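PDB 4DQ6: putative pyridoxal phosphate-dependent transferase from Clostridium difficile, which binds pyridoxal-5'-phosphate and belongs to the class I and II aminotransferase family of pyridoxal phosphate-dependent enzymes. Local coordinates for residues 343-355 and 379-391. Numbering follows the deposited sequence.
Sequences ESILVQKGKVALN and LEEALIRIKNAIN
Arg385 on the C-terminal helix reaches over the turn Gly350-Lys351, where helix 343-350 gives way to strand 352-353. In this fold of the class I and II aminotransferase family, both helices pack beside the small antiparallel sheet that includes strand 367-371: Leu346 of helix 343-350 touches Gln368, and Ile386 of the C-terminal helix touches Ile370. The helix axes come within 8.0 Å at a crossing angle of 114°, and the nearest CA atoms across the contact, those of Gly350 and Ala389, are 4.2 Å apart. Ala389 CB sits 3.7 Å from Gly350 N, with no side chain on the glycine to separate the backbones; Lys351, with positive phi, then turns the chain into the strand.

Followed outward, Arg385 CB lies 3.2 Å from Gly350 O and also faces Val352 CB; CG and CD continue past the same carbonyl oxygen. The chain is extended from CG to NE, carrying the guanidinium to Lys351 O, which lies 2.9 Å from NH1 and within the guanidinium plane (N-H...O 157°). In one of its two conformers, Glu381 pairs through OE2 with Arg385 NH2.

Closer to the C-terminus, Lys349 bends at its last torsion (chi4 -50°), and NZ donates to Asn388 O from above the carbonyl plane. Water 2 accepts from Lys349 NZ and donates to the terminal carboxylate oxygen Asn391 OXT, which NZ also meets directly in a 3.5 Å salt bridge.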
loop_
_atom_site.group_PDB
_atom_site.type_symbol
_atom_site.label_atom_id
_atom_site.label_comp_id
_atom_site.label_asym_id
_atom_site.label_seq_id
_atom_site.Cartn_x
_atom_site.Cartn_y
_atom_site.Cartn_z
ATOM N N GLU A 343 -8.460 33.133 -3.077
ATOM C CA GLU A 343 -8.047 31.987 -3.883
ATOM C C GLU A 343 -8.014 32.369 -5.378
ATOM O O GLU A 343 -7.083 32.005 -6.088
ATOM C CB GLU A 343 -8.928 30.759 -3.644
ATOM C CG GLU A 343 -8.513 29.606 -4.550
ATOM C CD GLU A 343 -9.114 28.257 -4.168
ATOM O OE1 GLU A 343 -9.763 28.147 -3.089
ATOM O OE2 GLU A 343 -8.924 27.313 -4.970
ATOM N N SER A 344 -9.039 33.095 -5.825
ATOM C CA SER A 344 -9.140 33.517 -7.217
ATOM C C SER A 344 -7.958 34.375 -7.658
ATOM O O SER A 344 -7.383 34.110 -8.705
ATOM C CB SER A 344 -10.489 34.253 -7.513
ATOM O OG SER A 344 -11.578 33.383 -7.277
ATOM N N ILE A 345 -7.604 35.406 -6.891
ATOM C CA ILE A 345 -6.500 36.273 -7.320
ATOM C C ILE A 345 -5.151 35.560 -7.252
ATOM O O ILE A 345 -4.309 35.799 -8.060
ATOM C CB ILE A 345 -6.398 37.633 -6.599
ATOM C CG1 ILE A 345 -6.210 37.485 -5.080
ATOM C CG2 ILE A 345 -7.553 38.540 -6.988
ATOM C CD1 ILE A 345 -6.140 38.845 -4.370
ATOM N N LEU A 346 -4.953 34.660 -6.289
ATOM C CA LEU A 346 -3.667 33.943 -6.243
ATOM C C LEU A 346 -3.506 33.072 -7.491
ATOM O O LEU A 346 -2.439 33.025 -8.100
ATOM C CB LEU A 346 -3.610 33.088 -4.969
ATOM C CG LEU A 346 -3.420 33.892 -3.682
ATOM C CD1 LEU A 346 -3.767 33.074 -2.403
ATOM C CD2 LEU A 346 -1.971 34.358 -3.643
ATOM N N VAL A 347 -4.580 32.361 -7.860
ATOM C CA VAL A 347 -4.541 31.491 -9.046
ATOM C C VAL A 347 -4.524 32.293 -10.364
ATOM O O VAL A 347 -3.691 32.043 -11.217
ATOM C CB VAL A 347 -5.702 30.481 -9.090
ATOM C CG1 VAL A 347 -5.658 29.721 -10.416
ATOM C CG2 VAL A 347 -5.643 29.537 -7.896
ATOM N N GLN A 348 -5.447 33.252 -10.498
ATOM C CA GLN A 348 -5.696 33.929 -11.778
ATOM C C GLN A 348 -4.648 34.980 -12.053
ATOM O O GLN A 348 -4.143 35.091 -13.177
ATOM C CB GLN A 348 -7.093 34.550 -11.779
ATOM C CG GLN A 348 -8.162 33.484 -11.724
ATOM C CD GLN A 348 -9.547 33.976 -11.324
ATOM O OE1 GLN A 348 -9.847 35.171 -11.328
ATOM N NE2 GLN A 348 -10.401 33.018 -10.936
ATOM N N LYS A 349 -4.330 35.770 -11.034
ATOM C CA LYS A 349 -3.384 36.876 -11.145
ATOM C C LYS A 349 -1.966 36.520 -10.748
ATOM O O LYS A 349 -1.038 36.771 -11.480
ATOM C CB LYS A 349 -3.887 38.098 -10.360
ATOM C CG LYS A 349 -3.169 39.392 -10.731
ATOM C CD LYS A 349 -3.796 40.576 -9.958
ATOM C CE LYS A 349 -3.278 41.935 -10.404
ATOM N NZ LYS A 349 -1.794 41.914 -10.420
ATOM N N GLY A 350 -1.786 35.900 -9.589
ATOM C CA GLY A 350 -0.460 35.414 -9.192
ATOM C C GLY A 350 0.079 34.239 -9.991
ATOM O O GLY A 350 1.280 34.120 -10.196
ATOM N N LYS A 351 -0.818 33.360 -10.410
ATOM C CA LYS A 351 -0.462 32.065 -11.021
ATOM C C LYS A 351 0.412 31.236 -10.054
ATOM O O LYS A 351 1.453 30.698 -10.400
ATOM C CB LYS A 351 0.219 32.229 -12.365
ATOM C CG LYS A 351 -0.577 32.979 -13.432
ATOM C CD LYS A 351 -0.101 32.608 -14.838
ATOM C CE LYS A 351 1.398 32.852 -15.071
ATOM N NZ LYS A 351 1.956 32.435 -16.415
ATOM N N VAL A 352 -0.063 31.127 -8.830
ATOM C CA VAL A 352 0.670 30.399 -7.795
ATOM C C VAL A 352 -0.341 29.552 -7.024
ATOM O O VAL A 352 -1.462 29.978 -6.841
ATOM C CB VAL A 352 1.484 31.380 -6.882
ATOM C CG1 VAL A 352 0.555 32.360 -6.174
ATOM C CG2 VAL A 352 2.429 30.626 -5.943
ATOM N N ALA A 353 0.085 28.341 -6.648
ATOM C CA ALA A 353 -0.780 27.372 -5.964
ATOM C C ALA A 353 -0.353 27.202 -4.523
ATOM O O ALA A 353 0.647 26.613 -4.239
ATOM C CB ALA A 353 -0.711 26.045 -6.705
ATOM N N LEU A 354 -1.137 27.769 -3.609
ATOM C CA LEU A 354 -0.942 27.608 -2.179
ATOM C C LEU A 354 -2.087 26.745 -1.624
ATOM O O LEU A 354 -3.117 26.552 -2.293
ATOM C CB LEU A 354 -0.989 28.978 -1.497
ATOM C CG LEU A 354 -0.164 30.106 -2.119
ATOM C CD1 LEU A 354 -0.303 31.365 -1.264
ATOM C CD2 LEU A 354 1.265 29.687 -2.303
ATOM N N ASN A 355 -1.936 26.263 -0.397
ATOM C CA ASN A 355 -3.058 25.530 0.234
ATOM C C ASN A 355 -3.994 26.517 0.898
ATOM O O ASN A 355 -3.593 27.261 1.833
ATOM C CB ASN A 355 -2.569 24.532 1.267
ATOM C CG ASN A 355 -1.960 23.296 0.682
ATOM O OD1 ASN A 355 -0.779 23.295 0.289
ATOM N ND2 ASN A 355 -2.685 22.181 0.769
ATOM N N LEU A 379 11.387 29.694 -4.413
ATOM C CA LEU A 379 10.744 30.421 -3.316
ATOM C C LEU A 379 10.632 31.909 -3.605
ATOM O O LEU A 379 9.578 32.524 -3.468
ATOM C CB LEU A 379 11.500 30.172 -2.013
ATOM C CG LEU A 379 10.977 30.940 -0.789
ATOM C CD1 LEU A 379 9.450 30.798 -0.477
ATOM C CD2 LEU A 379 11.786 30.571 0.463
ATOM N N GLU A 380 11.728 32.489 -4.081
ATOM C CA GLU A 380 11.702 33.916 -4.516
ATOM C C GLU A 380 10.623 34.160 -5.569
ATOM O O GLU A 380 9.856 35.111 -5.506
ATOM C CB GLU A 380 13.062 34.480 -4.977
ATOM C CG GLU A 380 12.805 35.776 -5.767
ATOM C CD GLU A 380 14.027 36.488 -6.310
ATOM O OE1 GLU A 380 14.756 35.958 -7.179
ATOM O OE2 GLU A 380 14.196 37.648 -5.890
ATOM N N GLU A 381 10.580 33.302 -6.585
ATOM C CA GLU A 381 9.589 33.430 -7.614
ATOM C C GLU A 381 8.186 33.336 -7.062
ATOM O O GLU A 381 7.308 34.073 -7.483
ATOM C CB GLU A 381 9.861 32.386 -8.741
ATOM C CG GLU A 381 9.179 32.645 -10.038
ATOM C CD GLU A 381 9.236 31.432 -10.936
ATOM O OE1 GLU A 381 10.365 30.917 -11.128
ATOM O OE2 GLU A 381 8.173 30.994 -11.445
ATOM N N ALA A 382 8.003 32.439 -6.115
ATOM C CA ALA A 382 6.680 32.290 -5.509
ATOM C C ALA A 382 6.263 33.542 -4.751
ATOM O O ALA A 382 5.169 34.014 -4.910
ATOM C CB ALA A 382 6.652 31.105 -4.578
ATOM N N LEU A 383 7.189 34.145 -4.052
ATOM C CA LEU A 383 6.864 35.364 -3.265
ATOM C C LEU A 383 6.578 36.545 -4.184
ATOM O O LEU A 383 5.692 37.353 -3.919
ATOM C CB LEU A 383 7.948 35.672 -2.241
ATOM C CG LEU A 383 8.143 34.646 -1.138
ATOM C CD1 LEU A 383 9.498 34.809 -0.486
ATOM C CD2 LEU A 383 6.989 34.748 -0.132
ATOM N N ILE A 384 7.305 36.642 -5.304
ATOM C CA ILE A 384 7.042 37.666 -6.312
ATOM C C ILE A 384 5.647 37.527 -6.936
ATOM O O ILE A 384 4.908 38.513 -7.084
ATOM C CB ILE A 384 8.102 37.630 -7.415
ATOM C CG1 ILE A 384 9.486 38.017 -6.881
ATOM C CG2 ILE A 384 7.640 38.539 -8.549
ATOM C CD1 ILE A 384 10.610 37.674 -7.855
ATOM N N ARG A 385 5.233 36.270 -7.170
ATOM C CA ARG A 385 3.874 35.978 -7.665
ATOM C C ARG A 385 2.772 36.349 -6.667
ATOM O O ARG A 385 1.741 36.928 -7.039
ATOM C CB ARG A 385 3.750 34.509 -8.129
ATOM C CG ARG A 385 4.572 34.219 -9.393
ATOM C CD ARG A 385 4.309 32.806 -9.963
ATOM N NE ARG A 385 5.137 32.614 -11.155
ATOM C CZ ARG A 385 4.799 31.898 -12.217
ATOM N NH1 ARG A 385 3.666 31.198 -12.266
ATOM N NH2 ARG A 385 5.644 31.867 -13.250
ATOM N N ILE A 386 3.025 36.089 -5.396
ATOM C CA ILE A 386 2.059 36.396 -4.367
ATOM C C ILE A 386 1.941 37.916 -4.291
ATOM O O ILE A 386 0.844 38.457 -4.274
ATOM C CB ILE A 386 2.482 35.797 -3.014
ATOM C CG1 ILE A 386 2.379 34.269 -3.070
ATOM C CG2 ILE A 386 1.605 36.334 -1.901
ATOM C CD1 ILE A 386 3.142 33.466 -2.009
ATOM N N LYS A 387 3.065 38.615 -4.324
ATOM C CA LYS A 387 3.044 40.104 -4.301
ATOM C C LYS A 387 2.267 40.654 -5.527
ATOM O O LYS A 387 1.435 41.558 -5.397
ATOM C CB LYS A 387 4.477 40.631 -4.234
ATOM C CG LYS A 387 4.615 42.150 -4.127
ATOM C CD LYS A 387 6.065 42.529 -3.906
ATOM C CE LYS A 387 6.980 42.380 -5.113
ATOM N NZ LYS A 387 8.334 43.002 -4.858
ATOM N N ASN A 388 2.455 40.043 -6.693
ATOM C CA ASN A 388 1.665 40.446 -7.860
ATOM C C ASN A 388 0.166 40.198 -7.641
ATOM O O ASN A 388 -0.666 41.038 -7.969
ATOM C CB ASN A 388 2.107 39.697 -9.106
ATOM C CG ASN A 388 1.400 40.209 -10.363
ATOM O OD1 ASN A 388 1.340 41.416 -10.585
ATOM N ND2 ASN A 388 0.822 39.310 -11.138
ATOM N N ALA A 389 -0.187 39.030 -7.120
ATOM C CA ALA A 389 -1.569 38.700 -6.867
ATOM C C ALA A 389 -2.283 39.733 -6.005
ATOM O O ALA A 389 -3.451 40.032 -6.254
ATOM C CB ALA A 389 -1.681 37.321 -6.213
ATOM N N ILE A 390 -1.600 40.257 -4.975
ATOM C CA ILE A 390 -2.295 41.051 -3.956
ATOM C C ILE A 390 -2.159 42.551 -4.196
ATOM O O ILE A 390 -2.682 43.352 -3.412
ATOM C CB ILE A 390 -1.859 40.657 -2.527
ATOM C CG1 ILE A 390 -0.440 41.156 -2.222
ATOM C CG2 ILE A 390 -1.980 39.158 -2.361
ATOM C CD1 ILE A 390 -0.015 40.863 -0.789
ATOM N N ASN A 391 -1.495 42.896 -5.299
ATOM C CA ASN A 391 -1.270 44.271 -5.762
ATOM C C ASN A 391 -1.806 44.402 -7.181
ATOM O O ASN A 391 -3.019 44.305 -7.385
ATOM C CB ASN A 391 0.230 44.591 -5.727
ATOM C CG ASN A 391 0.738 44.837 -4.319
ATOM O OD1 ASN A 391 0.549 45.923 -3.789
ATOM N ND2 ASN A 391 1.406 43.850 -3.717
ATOM O OXT ASN A 391 -1.062 44.548 -8.170
HETATM O O HOH W 1 -0.927 40.615 -13.356
HETATM O O HOH W 2 -1.339 44.987 -10.903
HETATM O O HOH W 3 2.229 36.648 -10.968
#